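PDB 6F72: MtVAO615 from Myceliophthora thermophila, which is probably an oxidoreductase of the VAO flavoprotein family, holding one bicovalently bound FAD and, once reduced, reacting rapidly with oxygen, its substrate still unidentified. Local coordinates for residues Trp84-Ile89 and Tyr404-Tyr409; Thr221-Gly226 and His394-Leu399; Ser238-Ser243 and Tyr352-Gly357. All coordinates share one frame; numbering follows the deposited sequence.

Interaction 1 of 3, residues Trp84-Ile89 and Tyr404-Tyr409; sequences WDISTI and YGNAAY. With FAD (flavin-adenine dinucleotide), chain E.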
loop_
_atom_site.group_PDB
_atom_site.type_symbol
_atom_site.label_atom_id
_atom_site.label_comp_id
_atom_site.label_asym_id
_atom_site.label_seq_id
_atom_site.Cartn_x
_atom_site.Cartn_y
_atom_site.Cartn_z
ATOM N N TRP A 84 -18.796 3.485 -0.602
ATOM C CA TRP A 84 -18.156 2.451 -1.435
ATOM C C TRP A 84 -16.776 2.836 -1.971
ATOM O O TRP A 84 -15.878 1.979 -2.106
ATOM C CB TRP A 84 -19.058 2.069 -2.601
ATOM C CG TRP A 84 -18.607 0.839 -3.309
ATOM C CD1 TRP A 84 -17.895 0.777 -4.466
ATOM C CD2 TRP A 84 -18.818 -0.515 -2.892
ATOM N NE1 TRP A 84 -17.658 -0.529 -4.817
ATOM C CE2 TRP A 84 -18.207 -1.350 -3.865
ATOM C CE3 TRP A 84 -19.471 -1.107 -1.797
ATOM C CZ2 TRP A 84 -18.241 -2.751 -3.787
ATOM C CZ3 TRP A 84 -19.495 -2.508 -1.706
ATOM C CH2 TRP A 84 -18.878 -3.312 -2.696
ATOM N N ASP A 85 -16.615 4.121 -2.274
ATOM C CA ASP A 85 -15.338 4.659 -2.773
ATOM C C ASP A 85 -14.396 5.168 -1.660
ATOM O O ASP A 85 -13.447 5.914 -1.927
ATOM C CB ASP A 85 -15.608 5.739 -3.837
ATOM C CG ASP A 85 -16.365 5.204 -5.044
ATOM O OD1 ASP A 85 -16.307 3.987 -5.347
ATOM O OD2 ASP A 85 -17.014 6.020 -5.709
ATOM N N ILE A 86 -14.661 4.740 -0.422
ATOM C CA ILE A 86 -13.828 5.042 0.754
ATOM C C ILE A 86 -13.197 3.724 1.246
ATOM O O ILE A 86 -13.778 2.647 1.068
ATOM C CB ILE A 86 -14.662 5.765 1.871
ATOM C CG1 ILE A 86 -15.402 7.022 1.326
ATOM C CG2 ILE A 86 -13.855 6.048 3.151
ATOM C CD1 ILE A 86 -14.534 8.153 0.776
ATOM N N SER A 87 -11.987 3.806 1.805
ATOM C CA SER A 87 -11.374 2.669 2.519
ATOM C C SER A 87 -12.057 2.558 3.879
ATOM O O SER A 87 -11.783 3.333 4.798
ATOM C CB SER A 87 -9.851 2.834 2.655
ATOM O OG SER A 87 -9.254 3.048 1.387
ATOM N N THR A 88 -12.991 1.621 3.976
ATOM C CA THR A 88 -13.782 1.430 5.193
ATOM C C THR A 88 -13.531 0.056 5.771
ATOM O O THR A 88 -13.208 -0.895 5.039
ATOM C CB THR A 88 -15.294 1.512 4.914
ATOM O OG1 THR A 88 -15.649 0.480 3.987
ATOM C CG2 THR A 88 -15.687 2.892 4.383
ATOM N N ILE A 89 -13.728 -0.046 7.080
ATOM C CA ILE A 89 -13.548 -1.304 7.799
ATOM C C ILE A 89 -14.563 -2.349 7.314
ATOM O O ILE A 89 -14.249 -3.532 7.221
ATOM C CB ILE A 89 -13.540 -1.081 9.342
ATOM C CG1 ILE A 89 -13.018 -2.314 10.095
ATOM C CG2 ILE A 89 -14.906 -0.642 9.859
ATOM C CD1 ILE A 89 -11.529 -2.559 9.971
ATOM N N TYR A 404 -10.595 4.664 12.013
ATOM C CA TYR A 404 -10.500 4.128 10.650
ATOM C C TYR A 404 -10.023 5.107 9.580
ATOM O O TYR A 404 -9.600 4.680 8.497
ATOM C CB TYR A 404 -11.831 3.494 10.225
ATOM C CG TYR A 404 -12.405 2.481 11.196
ATOM C CD1 TYR A 404 -11.627 1.416 11.693
ATOM C CD2 TYR A 404 -13.749 2.564 11.595
ATOM C CE1 TYR A 404 -12.168 0.484 12.575
ATOM C CE2 TYR A 404 -14.294 1.642 12.469
ATOM C CZ TYR A 404 -13.504 0.604 12.956
ATOM O OH TYR A 404 -14.073 -0.305 13.820
ATOM N N GLY A 405 -10.076 6.403 9.888
ATOM C CA GLY A 405 -9.768 7.456 8.913
ATOM C C GLY A 405 -10.921 7.658 7.932
ATOM O O GLY A 405 -12.064 7.267 8.203
ATOM N N ASN A 406 -10.616 8.254 6.787
ATOM C CA ASN A 406 -11.621 8.528 5.764
ATOM C C ASN A 406 -10.964 8.561 4.380
ATOM O O ASN A 406 -11.291 9.408 3.538
ATOM C CB ASN A 406 -12.338 9.852 6.088
ATOM C CG ASN A 406 -13.505 10.123 5.171
ATOM O OD1 ASN A 406 -14.443 9.323 5.076
ATOM N ND2 ASN A 406 -13.459 11.264 4.482
ATOM N N ALA A 407 -10.054 7.617 4.145
ATOM C CA ALA A 407 -9.173 7.670 2.982
ATOM C C ALA A 407 -9.851 7.148 1.717
ATOM O O ALA A 407 -10.120 5.940 1.596
ATOM C CB ALA A 407 -7.869 6.932 3.259
ATOM N N ALA A 408 -10.131 8.083 0.798
ATOM C CA ALA A 408 -10.682 7.798 -0.526
ATOM C C ALA A 408 -9.848 6.758 -1.251
ATOM O O ALA A 408 -8.623 6.714 -1.088
ATOM C CB ALA A 408 -10.764 9.072 -1.348
ATOM N N TYR A 409 -10.517 5.895 -2.006
ATOM C CA TYR A 409 -9.824 4.909 -2.802
ATOM C C TYR A 409 -9.845 5.308 -4.256
ATOM O O TYR A 409 -10.906 5.291 -4.906
ATOM C CB TYR A 409 -10.399 3.505 -2.648
ATOM C CG TYR A 409 -9.451 2.459 -3.178
ATOM C CD1 TYR A 409 -9.379 2.176 -4.555
ATOM C CD2 TYR A 409 -8.591 1.768 -2.302
ATOM C CE1 TYR A 409 -8.494 1.234 -5.048
ATOM C CE2 TYR A 409 -7.703 0.816 -2.782
ATOM C CZ TYR A 409 -7.648 0.549 -4.142
ATOM O OH TYR A 409 -6.757 -0.389 -4.597
HETATM P PA FAD E . -3.505 -6.412 0.318
HETATM O O1A FAD E . -4.116 -6.019 -1.002
HETATM O O2A FAD E . -4.309 -7.353 1.171
HETATM O O5B FAD E . -2.052 -7.036 0.031
HETATM C C5B FAD E . -1.148 -6.449 -0.905
HETATM C C4B FAD E . -0.167 -7.479 -1.454
HETATM O O4B FAD E . 0.542 -8.090 -0.374
HETATM C C3B FAD E . -0.811 -8.613 -2.229
HETATM O O3B FAD E . 0.092 -8.956 -3.288
HETATM C C2B FAD E . -0.891 -9.763 -1.240
HETATM O O2B FAD E . -0.814 -11.034 -1.892
HETATM C C1B FAD E . 0.320 -9.511 -0.358
HETATM N N9A FAD E . 0.152 -9.920 1.057
HETATM C C8A FAD E . -0.536 -9.237 1.997
HETATM N N7A FAD E . -0.456 -9.863 3.198
HETATM C C5A FAD E . 0.302 -10.958 3.029
HETATM C C6A FAD E . 0.781 -12.059 3.895
HETATM N N6A FAD E . 0.429 -12.087 5.199
HETATM N N1A FAD E . 1.553 -13.021 3.338
HETATM C C2A FAD E . 1.901 -13.002 2.032
HETATM N N3A FAD E . 1.503 -12.019 1.186
HETATM C C4A FAD E . 0.716 -10.992 1.619
HETATM N N1 FAD E . 1.467 2.863 1.158
HETATM C C2 FAD E . 2.434 3.632 1.719
HETATM O O2 FAD E . 3.633 3.291 1.590
HETATM N N3 FAD E . 2.139 4.756 2.410
HETATM C C4 FAD E . 0.888 5.210 2.590
HETATM O O4 FAD E . 0.662 6.259 3.235
HETATM C C4X FAD E . -0.222 4.416 2.016
HETATM N N5 FAD E . -1.510 4.792 2.162
HETATM C C5X FAD E . -2.531 4.062 1.626
HETATM C C6 FAD E . -3.872 4.470 1.794
HETATM C C7 FAD E . -4.907 3.691 1.232
HETATM C C7M FAD E . -6.342 4.153 1.417
HETATM C C8 FAD E . -4.586 2.428 0.473
HETATM C C8M FAD E . -5.630 1.471 -0.084
HETATM C C9 FAD E . -3.257 2.044 0.322
HETATM C C9A FAD E . -2.218 2.806 0.863
HETATM N N10 FAD E . -0.873 2.390 0.718
HETATM C C10 FAD E . 0.153 3.186 1.269
HETATM C "C1'" FAD E . -0.558 1.198 -0.066
HETATM C "C2'" FAD E . -0.152 -0.055 0.650
HETATM O "O2'" FAD E . 1.181 0.129 1.120
HETATM C "C3'" FAD E . -0.206 -1.154 -0.404
HETATM O "O3'" FAD E . -1.457 -1.119 -1.124
HETATM C "C4'" FAD E . 0.001 -2.527 0.217
HETATM O "O4'" FAD E . 0.182 -3.495 -0.818
HETATM C "C5'" FAD E . -1.146 -2.902 1.158
HETATM O "O5'" FAD E . -0.997 -4.223 1.653
HETATM P P FAD E . -2.231 -4.933 2.397
HETATM O O1P FAD E . -2.787 -3.984 3.420
HETATM O O2P FAD E . -1.734 -6.309 2.774
HETATM O O3P FAD E . -3.291 -5.080 1.188
HETATM O O HOH W 1 -9.763 5.043 5.635
#
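Ile89 lies across one face of the Tyr404 ring. Its CG2 methyl is 3.7 Å from the centroid of that ring and only 18° off the ring normal, the geometry of a CH-pi contact. With Ile89 CG1 anti to the backbone N (chi1 -166°), CG2 takes the place between the N and the carbonyl carbon, and from there it meets the CE2 and CZ side of the ring. At the other end of the contact the segments run roughly antiparallel, their directions 152° apart, and form a single beta bridge between Ile86 and Ala408. Ser87 grips Ala407 O twice, through its backbone N at 2.8 Å and through its hydroxyl OG at 3.0 Å, the two donors arriving from opposite faces of the carbonyl plane. The serine torsion, with OG beside its own N, brings both donors to one acceptor. Tyr409 N donates to Asp85 O at 2.9 Å in a nearly straight bond. One water bridges Ser87 O, Tyr404 O and Ala407 N. The benzenoid end of the flavin closes the contact: FAD C7M approaches Ser87 OG to 3.1 Å and Ala407 CB to 3.7 Å, and FAD C8M, the 8alpha carbon of the histidyl link, lies 3.5 Å from Tyr409 CE2. Ser87 OG also sits in the plane of the Tyr409 ring, at its edge. The phenol OH bonds to the carbonyl of His157, the histidine of that link, and Asp85 OD1 is paired with Trp484 and Gln101. Because the serine hydroxyl spends its proton on Ala407 O, it probably turns its lone-pair side to FAD C7M, and the backbone bonds probably help to place serine, alanine and tyrosine around this end of the cofactor.

Interaction 2 of 3, residues Thr221-Gly226 and His394-Leu399; sequences TCPTVG and HFFTYL. With FAD (flavin-adenine dinucleotide), chain E.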
loop_
_atom_site.group_PDB
_atom_site.type_symbol
_atom_site.label_atom_id
_atom_site.label_comp_id
_atom_site.label_asym_id
_atom_site.label_seq_id
_atom_site.Cartn_x
_atom_site.Cartn_y
_atom_site.Cartn_z
ATOM N N THR A 221 -0.285 6.144 6.250
ATOM C CA THR A 221 -1.128 7.281 6.592
ATOM C C THR A 221 -2.586 6.885 6.462
ATOM O O THR A 221 -3.476 7.546 7.022
ATOM C CB THR A 221 -0.856 8.476 5.673
ATOM O OG1 THR A 221 -1.008 8.062 4.309
ATOM C CG2 THR A 221 0.555 9.012 5.892
ATOM N N CYS A 222 -2.825 5.816 5.707
ATOM C CA CYS A 222 -4.164 5.290 5.551
ATOM C C CYS A 222 -4.372 4.233 6.663
ATOM O O CYS A 222 -3.752 3.170 6.615
ATOM C CB CYS A 222 -4.341 4.718 4.139
ATOM S SG CYS A 222 -4.087 5.817 2.682
ATOM N N PRO A 223 -5.228 4.532 7.679
ATOM C CA PRO A 223 -5.296 3.678 8.895
ATOM C C PRO A 223 -5.684 2.219 8.682
ATOM O O PRO A 223 -5.245 1.360 9.449
ATOM C CB PRO A 223 -6.323 4.387 9.781
ATOM C CG PRO A 223 -6.386 5.785 9.267
ATOM C CD PRO A 223 -6.142 5.689 7.786
ATOM N N THR A 224 -6.481 1.944 7.650
ATOM C CA THR A 224 -6.990 0.594 7.357
ATOM C C THR A 224 -5.967 -0.297 6.633
ATOM O O THR A 224 -6.198 -1.494 6.451
ATOM C CB THR A 224 -8.308 0.642 6.523
ATOM O OG1 THR A 224 -8.049 1.217 5.222
ATOM C CG2 THR A 224 -9.403 1.429 7.260
ATOM N N VAL A 225 -4.846 0.291 6.213
ATOM C CA VAL A 225 -3.767 -0.447 5.522
ATOM C C VAL A 225 -3.138 -1.521 6.418
ATOM O O VAL A 225 -2.902 -1.271 7.594
ATOM C CB VAL A 225 -2.709 0.529 4.967
ATOM C CG1 VAL A 225 -1.429 -0.190 4.560
ATOM C CG2 VAL A 225 -3.312 1.273 3.780
ATOM N N GLY A 226 -2.909 -2.711 5.853
ATOM C CA GLY A 226 -2.316 -3.820 6.590
ATOM C C GLY A 226 -0.805 -3.666 6.743
ATOM O O GLY A 226 -0.056 -3.894 5.776
ATOM N N HIS A 394 -1.337 13.109 17.285
ATOM C CA HIS A 394 -0.865 13.833 16.097
ATOM C C HIS A 394 -1.404 13.207 14.815
ATOM O O HIS A 394 -1.962 13.918 13.969
ATOM C CB HIS A 394 0.664 13.893 16.059
ATOM C CG HIS A 394 1.222 14.354 14.748
ATOM N ND1 HIS A 394 1.374 15.687 14.433
ATOM C CD2 HIS A 394 1.676 13.659 13.677
ATOM C CE1 HIS A 394 1.898 15.793 13.225
ATOM N NE2 HIS A 394 2.086 14.578 12.742
ATOM N N PHE A 395 -1.230 11.887 14.691
ATOM C CA PHE A 395 -1.682 11.138 13.526
ATOM C C PHE A 395 -3.162 11.389 13.216
ATOM O O PHE A 395 -3.508 11.749 12.087
ATOM C CB PHE A 395 -1.419 9.635 13.689
ATOM C CG PHE A 395 -1.675 8.852 12.437
ATOM C CD1 PHE A 395 -2.954 8.384 12.139
ATOM C CD2 PHE A 395 -0.644 8.619 11.526
ATOM C CE1 PHE A 395 -3.203 7.690 10.957
ATOM C CE2 PHE A 395 -0.877 7.911 10.350
ATOM C CZ PHE A 395 -2.164 7.455 10.062
ATOM N N PHE A 396 -4.021 11.204 14.221
ATOM C CA PHE A 396 -5.468 11.283 13.996
ATOM C C PHE A 396 -6.054 12.698 13.996
ATOM O O PHE A 396 -7.173 12.897 13.505
ATOM C CB PHE A 396 -6.242 10.293 14.887
ATOM C CG PHE A 396 -6.089 8.854 14.454
ATOM C CD1 PHE A 396 -6.665 8.398 13.257
ATOM C CD2 PHE A 396 -5.349 7.954 15.216
ATOM C CE1 PHE A 396 -6.516 7.072 12.850
ATOM C CE2 PHE A 396 -5.200 6.629 14.811
ATOM C CZ PHE A 396 -5.784 6.186 13.630
ATOM N N THR A 397 -5.294 13.676 14.499
ATOM C CA THR A 397 -5.624 15.087 14.276
ATOM C C THR A 397 -5.617 15.353 12.767
ATOM O O THR A 397 -6.582 15.903 12.230
ATOM C CB THR A 397 -4.631 16.051 14.964
ATOM O OG1 THR A 397 -4.519 15.718 16.347
ATOM C CG2 THR A 397 -5.102 17.504 14.846
ATOM N N TYR A 398 -4.544 14.921 12.101
ATOM C CA TYR A 398 -4.323 15.220 10.683
ATOM C C TYR A 398 -4.897 14.211 9.684
ATOM O O TYR A 398 -5.246 14.593 8.552
ATOM C CB TYR A 398 -2.833 15.483 10.417
ATOM C CG TYR A 398 -2.358 16.746 11.106
ATOM C CD1 TYR A 398 -2.674 18.014 10.587
ATOM C CD2 TYR A 398 -1.638 16.681 12.298
ATOM C CE1 TYR A 398 -2.261 19.175 11.231
ATOM C CE2 TYR A 398 -1.223 17.838 12.949
ATOM C CZ TYR A 398 -1.536 19.076 12.410
ATOM O OH TYR A 398 -1.127 20.211 13.055
ATOM N N LEU A 399 -5.015 12.949 10.096
ATOM C CA LEU A 399 -5.346 11.863 9.167
ATOM C C LEU A 399 -6.493 10.987 9.690
ATOM O O LEU A 399 -6.673 9.832 9.269
ATOM C CB LEU A 399 -4.079 11.049 8.808
ATOM C CG LEU A 399 -2.779 11.800 8.419
ATOM C CD1 LEU A 399 -1.558 10.904 8.515
ATOM C CD2 LEU A 399 -2.815 12.455 7.047
HETATM P PA FAD E . -3.505 -6.412 0.318
HETATM O O1A FAD E . -4.116 -6.019 -1.002
HETATM O O2A FAD E . -4.309 -7.353 1.171
HETATM O O5B FAD E . -2.052 -7.036 0.031
HETATM C C5B FAD E . -1.148 -6.449 -0.905
HETATM C C4B FAD E . -0.167 -7.479 -1.454
HETATM O O4B FAD E . 0.542 -8.090 -0.374
HETATM C C3B FAD E . -0.811 -8.613 -2.229
HETATM O O3B FAD E . 0.092 -8.956 -3.288
HETATM C C2B FAD E . -0.891 -9.763 -1.240
HETATM O O2B FAD E . -0.814 -11.034 -1.892
HETATM C C1B FAD E . 0.320 -9.511 -0.358
HETATM N N9A FAD E . 0.152 -9.920 1.057
HETATM C C8A FAD E . -0.536 -9.237 1.997
HETATM N N7A FAD E . -0.456 -9.863 3.198
HETATM C C5A FAD E . 0.302 -10.958 3.029
HETATM C C6A FAD E . 0.781 -12.059 3.895
HETATM N N6A FAD E . 0.429 -12.087 5.199
HETATM N N1A FAD E . 1.553 -13.021 3.338
HETATM C C2A FAD E . 1.901 -13.002 2.032
HETATM N N3A FAD E . 1.503 -12.019 1.186
HETATM C C4A FAD E . 0.716 -10.992 1.619
HETATM N N1 FAD E . 1.467 2.863 1.158
HETATM C C2 FAD E . 2.434 3.632 1.719
HETATM O O2 FAD E . 3.633 3.291 1.590
HETATM N N3 FAD E . 2.139 4.756 2.410
HETATM C C4 FAD E . 0.888 5.210 2.590
HETATM O O4 FAD E . 0.662 6.259 3.235
HETATM C C4X FAD E . -0.222 4.416 2.016
HETATM N N5 FAD E . -1.510 4.792 2.162
HETATM C C5X FAD E . -2.531 4.062 1.626
HETATM C C6 FAD E . -3.872 4.470 1.794
HETATM C C7 FAD E . -4.907 3.691 1.232
HETATM C C7M FAD E . -6.342 4.153 1.417
HETATM C C8 FAD E . -4.586 2.428 0.473
HETATM C C8M FAD E . -5.630 1.471 -0.084
HETATM C C9 FAD E . -3.257 2.044 0.322
HETATM C C9A FAD E . -2.218 2.806 0.863
HETATM N N10 FAD E . -0.873 2.390 0.718
HETATM C C10 FAD E . 0.153 3.186 1.269
HETATM C "C1'" FAD E . -0.558 1.198 -0.066
HETATM C "C2'" FAD E . -0.152 -0.055 0.650
HETATM O "O2'" FAD E . 1.181 0.129 1.120
HETATM C "C3'" FAD E . -0.206 -1.154 -0.404
HETATM O "O3'" FAD E . -1.457 -1.119 -1.124
HETATM C "C4'" FAD E . 0.001 -2.527 0.217
HETATM O "O4'" FAD E . 0.182 -3.495 -0.818
HETATM C "C5'" FAD E . -1.146 -2.902 1.158
HETATM O "O5'" FAD E . -0.997 -4.223 1.653
HETATM P P FAD E . -2.231 -4.933 2.397
HETATM O O1P FAD E . -2.787 -3.984 3.420
HETATM O O2P FAD E . -1.734 -6.309 2.774
HETATM O O3P FAD E . -3.291 -5.080 1.188
#
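In the bicovalent flavin site, the loop 221-226 that carries the cysteine link has Thr221 and Pro223 backed by Phe395, Phe396 and Leu399 of helix 391-399. Cys222 SG is bonded to FAD C6 at 1.6 Å. On the residue before it, two donors converge on the flavin carbonyl: Thr221 OG1 reaches FAD O4 at 2.7 Å, and Thr221 N reaches the same FAD O4 at 3.2 Å. A chi1 of 55° sets this hydroxyl between the threonine's N and carbonyl carbon, which lets it share the acceptor with the amide. Further along, beyond the type I turn from Cys222 to Val225, Gly226 N donates to the phosphate oxygen FAD O1P at 2.7 Å, where a side chain would collide with that oxygen.

The helix meets the loop without any hydrogen bond. Phe395 CZ comes within 3.3 Å of Thr221 O, at an oblique approach, while Pro223 CG lies at the edge of the same ring, near its plane. Leu399 CD1 sits over one face of the Phe395 ring and touches Thr221 CB at 3.8 Å. The Pro223 and Phe396 side chains run past each other in opposite directions, CG to CE1 3.8 Å. An alanine at Phe395 is likely to open a gap beside Thr221 and Pro223 and leave Leu399 CD1 without the ring face it rests on. Thr224 OG1 bonds to NE2 of His157, the other residue cross-linked to the flavin. Van der Waals contacts, one to a carbonyl oxygen, thus face the helix, whereas the donors at O4 would probably favour electron density on the flavin carbonyl.

Interaction 3 of 3, residues Ser238-Ser243 and Tyr352-Gly357; sequences SILSSS and YGTMPG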
loop_
_atom_site.group_PDB
_atom_site.type_symbol
_atom_site.label_atom_id
_atom_site.label_comp_id
_atom_site.label_asym_id
_atom_site.label_seq_id
_atom_site.Cartn_x
_atom_site.Cartn_y
_atom_site.Cartn_z
ATOM N N SER A 238 5.962 6.454 5.486
ATOM C CA SER A 238 5.309 6.904 6.702
ATOM C C SER A 238 5.739 8.334 6.950
ATOM O O SER A 238 6.837 8.734 6.531
ATOM C CB SER A 238 5.769 6.029 7.882
ATOM O OG SER A 238 5.297 6.497 9.138
ATOM N N ILE A 239 4.900 9.092 7.656
ATOM C CA ILE A 239 5.250 10.451 8.119
ATOM C C ILE A 239 6.391 10.406 9.170
ATOM O O ILE A 239 7.001 11.429 9.513
ATOM C CB ILE A 239 3.998 11.235 8.616
ATOM C CG1 ILE A 239 3.306 10.512 9.799
ATOM C CG2 ILE A 239 3.022 11.471 7.455
ATOM C CD1 ILE A 239 2.323 11.356 10.598
ATOM N N LEU A 240 6.685 9.199 9.640
ATOM C CA LEU A 240 7.718 8.953 10.628
ATOM C C LEU A 240 9.024 8.455 9.999
ATOM O O LEU A 240 9.997 8.184 10.713
ATOM C CB LEU A 240 7.220 7.946 11.688
ATOM C CG LEU A 240 6.310 8.408 12.835
ATOM C CD1 LEU A 240 6.167 7.282 13.859
ATOM C CD2 LEU A 240 6.762 9.696 13.521
ATOM N N SER A 241 9.041 8.337 8.673
ATOM C CA SER A 241 10.185 7.761 7.980
ATOM C C SER A 241 11.473 8.584 8.075
ATOM O O SER A 241 12.557 8.007 8.114
ATOM C CB SER A 241 9.838 7.409 6.539
ATOM O OG SER A 241 9.039 6.240 6.522
ATOM N N SER A 242 11.346 9.907 8.177
ATOM C CA SER A 242 12.506 10.790 8.367
ATOM C C SER A 242 13.160 10.566 9.728
ATOM O O SER A 242 14.345 10.865 9.906
ATOM C CB SER A 242 12.117 12.255 8.242
ATOM O OG SER A 242 11.700 12.551 6.933
ATOM N N SER A 243 12.375 10.070 10.682
ATOM C CA SER A 243 12.887 9.753 12.001
ATOM C C SER A 243 13.375 8.304 12.104
ATOM O O SER A 243 14.400 8.052 12.755
ATOM C CB SER A 243 11.853 10.060 13.086
ATOM O OG SER A 243 11.690 11.456 13.258
ATOM N N TYR A 352 0.531 19.025 5.696
ATOM C CA TYR A 352 0.523 18.676 7.111
ATOM C C TYR A 352 1.922 18.286 7.543
ATOM O O TYR A 352 2.533 17.385 6.957
ATOM C CB TYR A 352 -0.428 17.517 7.387
ATOM C CG TYR A 352 -1.858 17.709 6.925
ATOM C CD1 TYR A 352 -2.544 18.920 7.139
ATOM C CD2 TYR A 352 -2.553 16.653 6.313
ATOM C CE1 TYR A 352 -3.867 19.079 6.727
ATOM C CE2 TYR A 352 -3.883 16.794 5.912
ATOM C CZ TYR A 352 -4.529 18.008 6.120
ATOM O OH TYR A 352 -5.844 18.149 5.726
ATOM N N GLY A 353 2.420 18.984 8.557
ATOM C CA GLY A 353 3.765 18.758 9.078
ATOM C C GLY A 353 3.825 17.810 10.257
ATOM O O GLY A 353 2.949 17.833 11.121
ATOM N N THR A 354 4.881 16.996 10.288
ATOM C CA THR A 354 5.150 16.046 11.371
ATOM C C THR A 354 6.575 16.285 11.890
ATOM O O THR A 354 7.561 16.087 11.173
ATOM C CB THR A 354 4.968 14.595 10.892
ATOM O OG1 THR A 354 3.605 14.406 10.484
ATOM C CG2 THR A 354 5.317 13.595 11.993
ATOM N N MET A 355 6.655 16.728 13.140
ATOM C CA MET A 355 7.909 17.186 13.727
ATOM C C MET A 355 8.165 16.515 15.090
ATOM O O MET A 355 7.981 17.148 16.138
ATOM C CB MET A 355 7.906 18.724 13.816
ATOM C CG MET A 355 7.908 19.421 12.457
ATOM S SD MET A 355 7.383 21.147 12.466
ATOM C CE MET A 355 5.597 20.953 12.477
ATOM N N PRO A 356 8.573 15.221 15.081
ATOM C CA PRO A 356 8.655 14.455 16.344
ATOM C C PRO A 356 9.591 15.084 17.375
ATOM O O PRO A 356 10.696 15.507 17.035
ATOM C CB PRO A 356 9.163 13.077 15.891
ATOM C CG PRO A 356 8.742 12.980 14.458
ATOM C CD PRO A 356 8.925 14.375 13.921
ATOM N N GLY A 357 9.125 15.178 18.616
ATOM C CA GLY A 357 9.913 15.756 19.707
ATOM C C GLY A 357 10.068 17.269 19.701
ATOM O O GLY A 357 10.804 17.813 20.539
#
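The pyrrolidine ring of Pro356 is the only ring that takes part, and it meets Ser243 and Leu240 through its CG corner: Ser243 OG lies 3.5 Å from Pro356 CG, and Leu240 CD2 approaches the same Pro356 CG to 3.9 Å. The aromatic ring nearby, Tyr352, turns instead to Tyr398, their planes at about 45°. The fold element here is a turn leading into short helix 241-244, laid against strand 348-356 of the large antiparallel sheet. Ser238 begins a type I turn closed by Ser241 N on Ser238 O, and its hydroxyl OG caps the turn by accepting from Leu240 N at 3.1 Å with an N-H...O angle of 162°. Ile239, next in the turn, crosses Thr354 at about a right angle. Its CG1 is placed between the backbone N and the carbonyl carbon (chi1 60°), and chi2 then extends CD1 onto the threonine. Both polar side chains of the contact find their hydrogen-bond partners elsewhere, Ser243 OG at Gly337 O and Thr354 OG1 at His394 NE2, so toward the opposite segment they offer only van der Waals contact. The carbonyl of Ile239 is taken by Ser339 OG, from the strand paired with 348-356. The methyl of Thr354, CG2, comes within 3.7 Å of Ile239 O, while Ile239 CD1 rests 3.3 Å from Thr354 OG1.

In the fold
From the N terminus, the chain first passes 84-89, the opening segment of interaction 1, and closes that loop only at 404-409. Inside it lies interaction 2, opened by 221-226 and closed by 394-399, and inside that lies interaction 3, opened by 238-243 and closed by 352-357. The three loops are thus nested, and none crosses. Interactions 1 and 2 meet where Tyr404 and Gly405 pack on Pro223, and both touch the flavin. Interactions 2 and 3 meet where Thr221 packs on Ile239. Interactions 1 and 3 do not touch, their nearest atoms about 10 Å apart. Interaction 1 ties loop to loop at the flavin, interaction 2 the flavin-linked loop to helix 391-399, and interaction 3 a turn to strand 348-356.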